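PDB 1W23: phosphoserine aminotransferase from Bacillus alcalophilus, which catalyses the reversible, pyridoxal-phosphate-dependent transfer of an amino group between glutamate and 3-phosphohydroxypyruvate, making phosphoserine in serine biosynthesis. Local coordinates for residues F7-P15 with A194-G202; V49-L60 with I244-K255. One frame throughout, in Å; residues are numbered along the deposited sequence.

Interaction 1: F7-P15 with A194-G202. With PLP (pyridoxal-5'-phosphate), chain J.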
loop_
_atom_site.group_PDB
_atom_site.type_symbol
_atom_site.label_atom_id
_atom_site.label_comp_id
_atom_site.label_asym_id
_atom_site.label_seq_id
_atom_site.Cartn_x
_atom_site.Cartn_y
_atom_site.Cartn_z
ATOM N N PHE A 7 12.149 -5.386 -19.335
ATOM C CA PHE A 7 11.949 -6.764 -18.894
ATOM C C PHE A 7 11.999 -6.893 -17.374
ATOM O O PHE A 7 12.249 -7.973 -16.836
ATOM C CB PHE A 7 12.989 -7.682 -19.546
ATOM C CG PHE A 7 12.779 -7.916 -21.022
ATOM C CD1 PHE A 7 13.405 -7.160 -21.985
ATOM C CD2 PHE A 7 11.922 -8.920 -21.471
ATOM C CE1 PHE A 7 13.213 -7.397 -23.329
ATOM C CE2 PHE A 7 11.736 -9.170 -22.819
ATOM C CZ PHE A 7 12.375 -8.395 -23.750
ATOM N N ASN A 8 11.672 -5.823 -16.664
ATOM C CA ASN A 8 11.656 -5.877 -15.201
ATOM C C ASN A 8 10.664 -6.911 -14.675
ATOM O O ASN A 8 9.556 -7.111 -15.210
ATOM C CB ASN A 8 11.283 -4.486 -14.633
ATOM C CG ASN A 8 12.464 -3.573 -14.518
ATOM O OD1 ASN A 8 13.600 -4.020 -14.338
ATOM N ND2 ASN A 8 12.220 -2.270 -14.579
ATOM N N ALA A 9 11.077 -7.565 -13.574
ATOM C CA ALA A 9 10.353 -8.691 -12.990
ATOM C C ALA A 9 9.270 -8.297 -11.993
ATOM O O ALA A 9 8.538 -9.171 -11.568
ATOM C CB ALA A 9 11.343 -9.653 -12.322
ATOM N N GLY A 10 9.214 -7.043 -11.578
ATOM C CA GLY A 10 8.206 -6.647 -10.609
ATOM C C GLY A 10 8.714 -5.539 -9.718
ATOM O O GLY A 10 9.756 -5.737 -9.015
ATOM N N PRO A 11 8.086 -4.364 -9.654
ATOM C CA PRO A 11 7.156 -3.843 -10.628
ATOM C C PRO A 11 7.747 -3.894 -12.058
ATOM O O PRO A 11 8.899 -4.270 -12.247
ATOM C CB PRO A 11 6.902 -2.404 -10.150
ATOM C CG PRO A 11 7.213 -2.465 -8.709
ATOM C CD PRO A 11 8.446 -3.348 -8.629
ATOM N N SER A 12 6.896 -3.644 -13.012
ATOM C CA SER A 12 7.146 -4.028 -14.390
ATOM C C SER A 12 6.467 -3.097 -15.363
ATOM O O SER A 12 5.791 -2.124 -14.999
ATOM C CB SER A 12 6.671 -5.465 -14.602
ATOM O OG SER A 12 5.314 -5.610 -14.309
ATOM N N ALA A 13 6.654 -3.391 -16.642
ATOM C CA ALA A 13 6.046 -2.590 -17.703
ATOM C C ALA A 13 4.532 -2.488 -17.510
ATOM O O ALA A 13 3.865 -3.487 -17.207
ATOM C CB ALA A 13 6.333 -3.251 -19.069
ATOM N N LEU A 14 3.987 -1.323 -17.762
ATOM C CA LEU A 14 2.541 -1.073 -17.802
ATOM C C LEU A 14 2.122 -0.770 -19.230
ATOM O O LEU A 14 2.971 -0.349 -20.043
ATOM C CB LEU A 14 2.170 0.026 -16.801
ATOM C CG LEU A 14 2.375 -0.338 -15.323
ATOM C CD1 LEU A 14 2.294 0.883 -14.418
ATOM C CD2 LEU A 14 1.333 -1.322 -14.826
ATOM N N PRO A 15 0.857 -0.965 -19.565
ATOM C CA PRO A 15 0.412 -0.581 -20.902
ATOM C C PRO A 15 0.456 0.931 -21.016
ATOM O O PRO A 15 -0.113 1.647 -20.204
ATOM C CB PRO A 15 -0.966 -1.162 -21.015
ATOM C CG PRO A 15 -1.419 -1.439 -19.611
ATOM C CD PRO A 15 -0.230 -1.520 -18.750
ATOM N N ALA A 194 -0.414 -6.669 -7.378
ATOM C CA ALA A 194 -0.783 -6.147 -8.684
ATOM C C ALA A 194 0.392 -5.943 -9.608
ATOM O O ALA A 194 0.156 -5.932 -10.844
ATOM C CB ALA A 194 -1.534 -4.842 -8.551
ATOM N N GLN A 195 1.586 -5.767 -9.106
ATOM C CA GLN A 195 2.725 -5.171 -9.831
ATOM C C GLN A 195 3.392 -6.050 -10.873
ATOM O O GLN A 195 4.508 -5.752 -11.310
ATOM C CB GLN A 195 3.759 -4.697 -8.835
ATOM C CG GLN A 195 4.446 -5.799 -8.041
ATOM C CD GLN A 195 3.791 -6.162 -6.701
ATOM O OE1 GLN A 195 2.648 -5.795 -6.427
ATOM N NE2 GLN A 195 4.543 -6.891 -5.854
ATOM N N LYS A 196 2.764 -7.095 -11.383
ATOM C CA LYS A 196 3.272 -7.893 -12.544
ATOM C C LYS A 196 2.312 -7.774 -13.709
ATOM O O LYS A 196 2.805 -7.352 -14.771
ATOM C CB LYS A 196 3.539 -9.320 -12.072
ATOM C CG LYS A 196 4.818 -9.533 -11.325
ATOM C CD LYS A 196 4.829 -10.169 -9.932
ATOM C CE LYS A 196 6.137 -9.975 -9.209
ATOM N NZ LYS A 196 6.371 -10.773 -7.887
ATOM N N ASN A 197 1.039 -8.103 -13.628
ATOM C CA ASN A 197 0.079 -8.060 -14.713
ATOM C C ASN A 197 -1.102 -7.146 -14.537
ATOM O O ASN A 197 -1.918 -7.035 -15.480
ATOM C CB ASN A 197 -0.547 -9.441 -14.922
ATOM C CG ASN A 197 0.187 -10.205 -15.927
ATOM O OD1 ASN A 197 0.992 -9.727 -16.729
ATOM N ND2 ASN A 197 -0.275 -11.421 -15.908
ATOM N N LEU A 198 -1.174 -6.504 -13.343
ATOM C CA LEU A 198 -2.376 -5.743 -13.144
ATOM C C LEU A 198 -2.194 -4.266 -12.932
ATOM O O LEU A 198 -3.156 -3.525 -13.082
ATOM C CB LEU A 198 -3.163 -6.335 -12.002
ATOM C CG LEU A 198 -3.544 -7.799 -12.147
ATOM C CD1 LEU A 198 -4.337 -8.232 -10.914
ATOM C CD2 LEU A 198 -4.323 -8.032 -13.433
ATOM N N GLY A 199 -1.008 -3.827 -12.574
ATOM C CA GLY A 199 -1.083 -2.415 -12.113
ATOM C C GLY A 199 0.264 -2.188 -11.414
ATOM O O GLY A 199 1.156 -3.018 -11.388
ATOM N N PRO A 200 0.337 -1.096 -10.793
ATOM C CA PRO A 200 1.522 -0.790 -10.001
ATOM C C PRO A 200 1.410 -1.469 -8.620
ATOM O O PRO A 200 0.515 -2.089 -8.209
ATOM C CB PRO A 200 1.571 0.749 -9.937
ATOM C CG PRO A 200 0.111 1.110 -9.878
ATOM C CD PRO A 200 -0.481 0.165 -10.911
ATOM N N SER A 201 2.537 -1.372 -7.943
ATOM C CA SER A 201 2.613 -1.883 -6.580
ATOM C C SER A 201 1.800 -1.097 -5.605
ATOM O O SER A 201 1.493 0.070 -5.842
ATOM C CB SER A 201 4.097 -1.893 -6.156
ATOM O OG SER A 201 4.515 -0.558 -5.984
ATOM N N GLY A 202 1.479 -1.709 -4.478
ATOM C CA GLY A 202 0.772 -1.102 -3.399
ATOM C C GLY A 202 -0.641 -1.604 -3.187
ATOM O O GLY A 202 -1.283 -1.266 -2.178
HETATM N N1 PLP J . 4.610 -14.424 -4.917
HETATM C C2 PLP J . 5.080 -14.392 -6.219
HETATM C C2A PLP J . 4.730 -15.546 -7.082
HETATM C C3 PLP J . 5.825 -13.308 -6.655
HETATM O O3 PLP J . 6.249 -13.266 -7.898
HETATM C C4 PLP J . 6.127 -12.231 -5.743
HETATM C C4A PLP J . 6.868 -11.045 -6.250
HETATM C C5 PLP J . 5.618 -12.300 -4.435
HETATM C C6 PLP J . 4.890 -13.414 -4.049
HETATM C C5A PLP J . 5.898 -11.248 -3.402
HETATM O O4P PLP J . 4.999 -10.103 -3.641
HETATM P P PLP J . 5.146 -8.774 -2.705
HETATM O O1P PLP J . 6.524 -8.236 -2.939
HETATM O O2P PLP J . 4.938 -9.223 -1.267
HETATM O O3P PLP J . 3.997 -7.923 -3.222
HETATM O O HOH W 1 2.035 -6.386 -17.587
#
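Ser12 points its hydroxyl between two successive carbonyls of the opposite loop, OG lying 3.1 Å from Gln195 O and equally near Lys196 O; its one proton can serve only one at a time, and a water also donates to Lys196 O. Gln195 O receives the CA-H of Pro11, at 3.3 Å from CA and nearly straight (162°). The Pro11 ring, after a cis peptide bond, lays CB and CG against Gln195 CB, and its CG also meets Ser201 CB at 4.1 Å. With chi1 of 67° and a bend at chi2, the Gln195 chain turns away from this proline, and its NE2 donates to the cofactor phosphate oxygen O3P (2.9 Å). Lys196 is the cofactor-attachment lysine of this pyridoxal-phosphate enzyme: its chain runs past Ala9, CE 3.5 Å from Ala9 O, to the covalent link between NZ and PLP C4A. Gly10 suits the place beside it, since a CB there would collide with the lysine CE. Leu14 CD2, in one of two conformers, rests on Gly199 C at 3.7 Å. The 194-202 loop joins strands 189-193 and 204-209, backed by helix 241-256 through Leu247 and Met246; the 7-15 loop leads from strand 5-6 into helix 16-24.

Interaction 2: V49-L60 with I244-K255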
loop_
_atom_site.group_PDB
_atom_site.type_symbol
_atom_site.label_atom_id
_atom_site.label_comp_id
_atom_site.label_asym_id
_atom_site.label_seq_id
_atom_site.Cartn_x
_atom_site.Cartn_y
_atom_site.Cartn_z
ATOM N N VAL A 49 -14.533 4.427 -9.425
ATOM C CA VAL A 49 -13.307 3.741 -9.814
ATOM C C VAL A 49 -13.165 2.387 -9.094
ATOM O O VAL A 49 -12.843 1.374 -9.723
ATOM C CB VAL A 49 -12.103 4.640 -9.472
ATOM C CG1 VAL A 49 -10.791 3.857 -9.618
ATOM C CG2 VAL A 49 -12.073 5.898 -10.322
ATOM N N HIS A 50 -13.416 2.372 -7.790
ATOM C CA HIS A 50 -13.302 1.182 -6.963
ATOM C C HIS A 50 -14.212 0.107 -7.515
ATOM O O HIS A 50 -13.845 -1.063 -7.684
ATOM C CB HIS A 50 -13.550 1.570 -5.509
ATOM C CG HIS A 50 -13.184 0.675 -4.362
ATOM N ND1 HIS A 50 -11.939 0.607 -3.776
ATOM C CD2 HIS A 50 -13.974 -0.178 -3.647
ATOM C CE1 HIS A 50 -11.959 -0.254 -2.769
ATOM N NE2 HIS A 50 -13.191 -0.752 -2.663
ATOM N N GLU A 51 -15.469 0.471 -7.754
ATOM C CA GLU A 51 -16.471 -0.448 -8.268
ATOM C C GLU A 51 -16.136 -0.930 -9.692
ATOM O O GLU A 51 -16.298 -2.117 -10.002
ATOM C CB GLU A 51 -17.829 0.216 -8.257
ATOM C CG GLU A 51 -18.921 -0.337 -9.138
ATOM C CD GLU A 51 -20.243 0.357 -8.892
ATOM O OE1 GLU A 51 -21.032 -0.220 -8.123
ATOM O OE2 GLU A 51 -20.516 1.458 -9.435
ATOM N N GLN A 52 -15.676 -0.008 -10.552
ATOM C CA GLN A 52 -15.333 -0.408 -11.901
ATOM C C GLN A 52 -14.168 -1.389 -11.935
ATOM O O GLN A 52 -14.158 -2.330 -12.727
ATOM C CB GLN A 52 -14.927 0.787 -12.760
ATOM C CG GLN A 52 -16.043 1.599 -13.364
ATOM C CD GLN A 52 -15.559 2.776 -14.208
ATOM O OE1 GLN A 52 -14.389 2.833 -14.571
ATOM N NE2 GLN A 52 -16.485 3.692 -14.506
ATOM N N ALA A 53 -13.179 -1.153 -11.055
ATOM C CA ALA A 53 -12.038 -2.112 -11.013
ATOM C C ALA A 53 -12.533 -3.499 -10.679
ATOM O O ALA A 53 -12.120 -4.511 -11.289
ATOM C CB ALA A 53 -11.001 -1.660 -9.969
ATOM N N GLN A 54 -13.422 -3.620 -9.690
ATOM C CA GLN A 54 -14.028 -4.922 -9.376
ATOM C C GLN A 54 -14.804 -5.475 -10.552
ATOM O O GLN A 54 -14.665 -6.671 -10.883
ATOM C CB GLN A 54 -14.904 -4.797 -8.120
ATOM C CG GLN A 54 -14.139 -4.422 -6.872
ATOM C CD GLN A 54 -14.941 -4.402 -5.595
ATOM O OE1 GLN A 54 -14.937 -3.471 -4.774
ATOM N NE2 GLN A 54 -15.723 -5.437 -5.303
ATOM N N ASN A 55 -15.667 -4.651 -11.153
ATOM C CA ASN A 55 -16.527 -5.157 -12.236
ATOM C C ASN A 55 -15.707 -5.599 -13.449
ATOM O O ASN A 55 -16.069 -6.590 -14.096
ATOM C CB ASN A 55 -17.550 -4.078 -12.595
ATOM C CG ASN A 55 -18.595 -3.951 -11.475
ATOM O OD1 ASN A 55 -18.743 -4.776 -10.585
ATOM N ND2 ASN A 55 -19.341 -2.854 -11.542
ATOM N N LEU A 56 -14.623 -4.903 -13.749
ATOM C CA LEU A 56 -13.758 -5.289 -14.859
ATOM C C LEU A 56 -13.094 -6.613 -14.541
ATOM O O LEU A 56 -13.017 -7.504 -15.396
ATOM C CB LEU A 56 -12.726 -4.202 -15.128
ATOM C CG LEU A 56 -13.235 -2.961 -15.835
ATOM C CD1 LEU A 56 -12.266 -1.787 -15.759
ATOM C CD2 LEU A 56 -13.509 -3.310 -17.295
ATOM N N LEU A 57 -12.563 -6.791 -13.313
ATOM C CA LEU A 57 -11.973 -8.081 -12.985
ATOM C C LEU A 57 -12.974 -9.242 -13.093
ATOM O O LEU A 57 -12.685 -10.313 -13.608
ATOM C CB LEU A 57 -11.423 -8.054 -11.538
ATOM C CG LEU A 57 -10.011 -7.541 -11.394
ATOM C CD1 LEU A 57 -9.672 -7.052 -9.988
ATOM C CD2 LEU A 57 -9.025 -8.640 -11.792
ATOM N N ARG A 58 -14.193 -8.946 -12.615
ATOM C CA ARG A 58 -15.253 -9.940 -12.637
ATOM C C ARG A 58 -15.595 -10.378 -14.030
ATOM O O ARG A 58 -15.742 -11.555 -14.316
ATOM C CB ARG A 58 -16.458 -9.350 -11.946
ATOM C CG ARG A 58 -17.619 -10.259 -11.827
ATOM C CD ARG A 58 -18.689 -9.750 -10.836
ATOM N NE ARG A 58 -18.169 -9.506 -9.462
ATOM C CZ ARG A 58 -18.024 -10.513 -8.587
ATOM N NH1 ARG A 58 -18.326 -11.790 -8.762
ATOM N NH2 ARG A 58 -17.550 -10.247 -7.352
ATOM N N GLU A 59 -15.728 -9.395 -14.934
ATOM C CA GLU A 59 -16.027 -9.688 -16.342
ATOM C C GLU A 59 -14.852 -10.429 -16.979
ATOM O O GLU A 59 -15.048 -11.414 -17.718
ATOM C CB GLU A 59 -16.310 -8.368 -17.116
ATOM C CG GLU A 59 -16.534 -8.481 -18.582
ATOM C CD GLU A 59 -16.732 -7.150 -19.309
ATOM O OE1 GLU A 59 -16.626 -6.064 -18.679
ATOM O OE2 GLU A 59 -16.889 -7.299 -20.528
ATOM N N LEU A 60 -13.624 -9.948 -16.786
ATOM C CA LEU A 60 -12.484 -10.455 -17.505
ATOM C C LEU A 60 -12.144 -11.861 -17.099
ATOM O O LEU A 60 -11.739 -12.650 -17.979
ATOM C CB LEU A 60 -11.288 -9.516 -17.321
ATOM C CG LEU A 60 -11.375 -8.212 -18.055
ATOM C CD1 LEU A 60 -10.333 -7.213 -17.533
ATOM C CD2 LEU A 60 -11.204 -8.417 -19.556
ATOM N N ILE A 244 -5.305 1.495 -6.960
ATOM C CA ILE A 244 -6.552 0.892 -7.448
ATOM C C ILE A 244 -7.028 1.585 -8.709
ATOM O O ILE A 244 -7.523 0.923 -9.657
ATOM C CB ILE A 244 -7.607 0.866 -6.313
ATOM C CG1 ILE A 244 -7.168 -0.111 -5.216
ATOM C CG2 ILE A 244 -8.983 0.534 -6.857
ATOM C CD1 ILE A 244 -7.844 0.072 -3.868
ATOM N N TYR A 245 -6.880 2.900 -8.801
ATOM C CA TYR A 245 -7.199 3.629 -10.036
ATOM C C TYR A 245 -6.320 3.138 -11.166
ATOM O O TYR A 245 -6.821 2.890 -12.296
ATOM C CB TYR A 245 -6.972 5.138 -9.740
ATOM C CG TYR A 245 -6.804 5.951 -10.986
ATOM C CD1 TYR A 245 -7.887 6.413 -11.731
ATOM C CD2 TYR A 245 -5.538 6.281 -11.467
ATOM C CE1 TYR A 245 -7.699 7.165 -12.877
ATOM C CE2 TYR A 245 -5.357 6.993 -12.613
ATOM C CZ TYR A 245 -6.466 7.443 -13.324
ATOM O OH TYR A 245 -6.228 8.146 -14.484
ATOM N N MET A 246 -5.012 2.959 -10.951
ATOM C CA MET A 246 -4.152 2.462 -12.034
ATOM C C MET A 246 -4.534 1.050 -12.423
ATOM O O MET A 246 -4.499 0.706 -13.627
ATOM C CB MET A 246 -2.680 2.549 -11.625
ATOM C CG MET A 246 -2.128 3.947 -11.636
ATOM S SD MET A 246 -2.149 4.762 -13.217
ATOM C CE MET A 246 -1.327 3.621 -14.279
ATOM N N LEU A 247 -4.862 0.178 -11.464
ATOM C CA LEU A 247 -5.368 -1.143 -11.728
ATOM C C LEU A 247 -6.608 -1.064 -12.640
ATOM O O LEU A 247 -6.695 -1.791 -13.644
ATOM C CB LEU A 247 -5.693 -1.840 -10.398
ATOM C CG LEU A 247 -6.486 -3.158 -10.468
ATOM C CD1 LEU A 247 -5.806 -4.255 -11.125
ATOM C CD2 LEU A 247 -6.942 -3.508 -9.043
ATOM N N ARG A 248 -7.565 -0.190 -12.318
ATOM C CA ARG A 248 -8.714 -0.003 -13.176
ATOM C C ARG A 248 -8.256 0.312 -14.592
ATOM O O ARG A 248 -8.764 -0.269 -15.569
ATOM C CB ARG A 248 -9.613 1.086 -12.547
ATOM C CG ARG A 248 -11.004 1.240 -13.188
ATOM C CD ARG A 248 -11.055 1.884 -14.589
ATOM N NE ARG A 248 -10.357 3.195 -14.605
ATOM C CZ ARG A 248 -10.958 4.324 -14.325
ATOM N NH1 ARG A 248 -12.262 4.404 -14.062
ATOM N NH2 ARG A 248 -10.221 5.461 -14.299
ATOM N N ASN A 249 -7.355 1.299 -14.741
ATOM C CA ASN A 249 -6.894 1.672 -16.082
ATOM C C ASN A 249 -6.258 0.500 -16.809
ATOM O O ASN A 249 -6.495 0.336 -18.047
ATOM C CB ASN A 249 -5.903 2.824 -15.999
ATOM C CG ASN A 249 -6.506 4.153 -15.647
ATOM O OD1 ASN A 249 -7.699 4.279 -15.332
ATOM N ND2 ASN A 249 -5.664 5.192 -15.785
ATOM N N VAL A 250 -5.463 -0.315 -16.160
ATOM C CA VAL A 250 -4.852 -1.498 -16.808
ATOM C C VAL A 250 -5.913 -2.483 -17.223
ATOM O O VAL A 250 -5.875 -3.027 -18.334
ATOM C CB VAL A 250 -3.793 -2.121 -15.876
ATOM C CG1 VAL A 250 -3.318 -3.458 -16.466
ATOM C CG2 VAL A 250 -2.625 -1.173 -15.698
ATOM N N LEU A 251 -6.894 -2.739 -16.353
ATOM C CA LEU A 251 -7.966 -3.679 -16.700
ATOM C C LEU A 251 -8.776 -3.173 -17.903
ATOM O O LEU A 251 -9.200 -3.971 -18.752
ATOM C CB LEU A 251 -8.887 -3.915 -15.502
ATOM C CG LEU A 251 -8.247 -4.555 -14.274
ATOM C CD1 LEU A 251 -9.197 -4.445 -13.089
ATOM C CD2 LEU A 251 -7.932 -6.003 -14.568
ATOM N N ASP A 252 -9.011 -1.884 -17.999
ATOM C CA ASP A 252 -9.704 -1.317 -19.183
ATOM C C ASP A 252 -8.898 -1.637 -20.442
ATOM O O ASP A 252 -9.507 -1.974 -21.477
ATOM C CB ASP A 252 -9.895 0.185 -19.053
ATOM C CG ASP A 252 -11.234 0.656 -18.537
ATOM O OD1 ASP A 252 -12.243 -0.022 -18.824
ATOM O OD2 ASP A 252 -11.249 1.710 -17.874
ATOM N N TRP A 253 -7.596 -1.544 -20.395
ATOM C CA TRP A 253 -6.746 -1.879 -21.554
ATOM C C TRP A 253 -6.828 -3.361 -21.867
ATOM O O TRP A 253 -6.969 -3.738 -23.054
ATOM C CB TRP A 253 -5.306 -1.420 -21.257
ATOM C CG TRP A 253 -4.328 -1.925 -22.239
ATOM C CD1 TRP A 253 -4.038 -1.393 -23.459
ATOM C CD2 TRP A 253 -3.485 -3.077 -22.091
ATOM N NE1 TRP A 253 -3.069 -2.136 -24.098
ATOM C CE2 TRP A 253 -2.706 -3.183 -23.268
ATOM C CE3 TRP A 253 -3.265 -4.038 -21.108
ATOM C CZ2 TRP A 253 -1.763 -4.185 -23.484
ATOM C CZ3 TRP A 253 -2.340 -5.035 -21.308
ATOM C CH2 TRP A 253 -1.603 -5.101 -22.485
ATOM N N ILE A 254 -6.768 -4.256 -20.885
ATOM C CA ILE A 254 -6.913 -5.671 -21.155
ATOM C C ILE A 254 -8.216 -5.936 -21.887
ATOM O O ILE A 254 -8.278 -6.702 -22.848
ATOM C CB ILE A 254 -6.771 -6.529 -19.878
ATOM C CG1 ILE A 254 -5.392 -6.349 -19.215
ATOM C CG2 ILE A 254 -7.021 -7.996 -20.190
ATOM C CD1 ILE A 254 -5.262 -7.057 -17.867
ATOM N N LYS A 255 -9.306 -5.350 -21.367
ATOM C CA LYS A 255 -10.613 -5.535 -21.990
ATOM C C LYS A 255 -10.597 -5.011 -23.414
ATOM O O LYS A 255 -11.120 -5.693 -24.328
ATOM C CB LYS A 255 -11.691 -4.812 -21.130
ATOM C CG LYS A 255 -13.082 -4.903 -21.780
ATOM C CD LYS A 255 -14.177 -4.402 -20.872
ATOM C CE LYS A 255 -15.523 -4.371 -21.553
ATOM N NZ LYS A 255 -16.593 -3.980 -20.582
HETATM O O HOH W 2 -13.217 3.402 -17.373
#
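Arg248 reaches across to Gln52, in one of the glutamine's two conformers, where NH1 donates to OE1 at 2.7 Å; the oxygen lies near the guanidinium plane, while NH1 stands well above the amide's carbonyl plane. With CG anti to the backbone N (chi1 -169°) and bends at chi2 and chi3, the arginine folds its aliphatic part over Ala53, whose small CB meets Arg248 CB at 4.0 Å. Leu251 CB packs on Leu56 CB (3.9 Å), and Leu60 CD1 closes on Leu251 CD2. This is knobs-into-holes packing of two helices crossing at 39°: Leu56 sits among Arg248, Leu251, Asp252 and Lys255, and Arg248 among Val49, Gln52, Ala53 and Leu56. At the more exposed end, the extended Lys255 chain brings NZ to the syn lone pair of Glu59 OE1, a 2.8 Å salt bridge. A leucine in place of Arg248 would probably leave Gln52 OE1, in that conformer, without its charged donor and Asn249 OD1 without its two N-H partners. In the next shell, Asn249 OD1 fixes the guanidinium rotation by accepting side-on from Arg248 NE and NH2, both at 3.0 Å. A water links the same Gln52 OE1 to Asp252 OD2, which also pairs with Arg21 of helix 16-24.

Overall arrangement
The segments alternate along the chain, 7-15, 49-60, 194-202, 244-255, so each contact joins an N-terminal piece to one about 180 residues later. Their centres lie 15 Å apart, and helix 241-256 belongs to both neighbourhoods: it packs on helix 44-61 in interaction 2, while Val250, Met246 and Trp253 touch Leu198, Pro200 and Pro15 of interaction 1. Interaction 1 lies closer to the centre of the chain; the side chain of Ile244 in interaction 2 is about 12 Å from a PLP. The helix pair also covers strands 67-72 and 204-209 of the mixed sheet, through Phe71 and Val205. The loop carrying the PLP-linked lysine thus packs against a helix that is itself held in the helix pair.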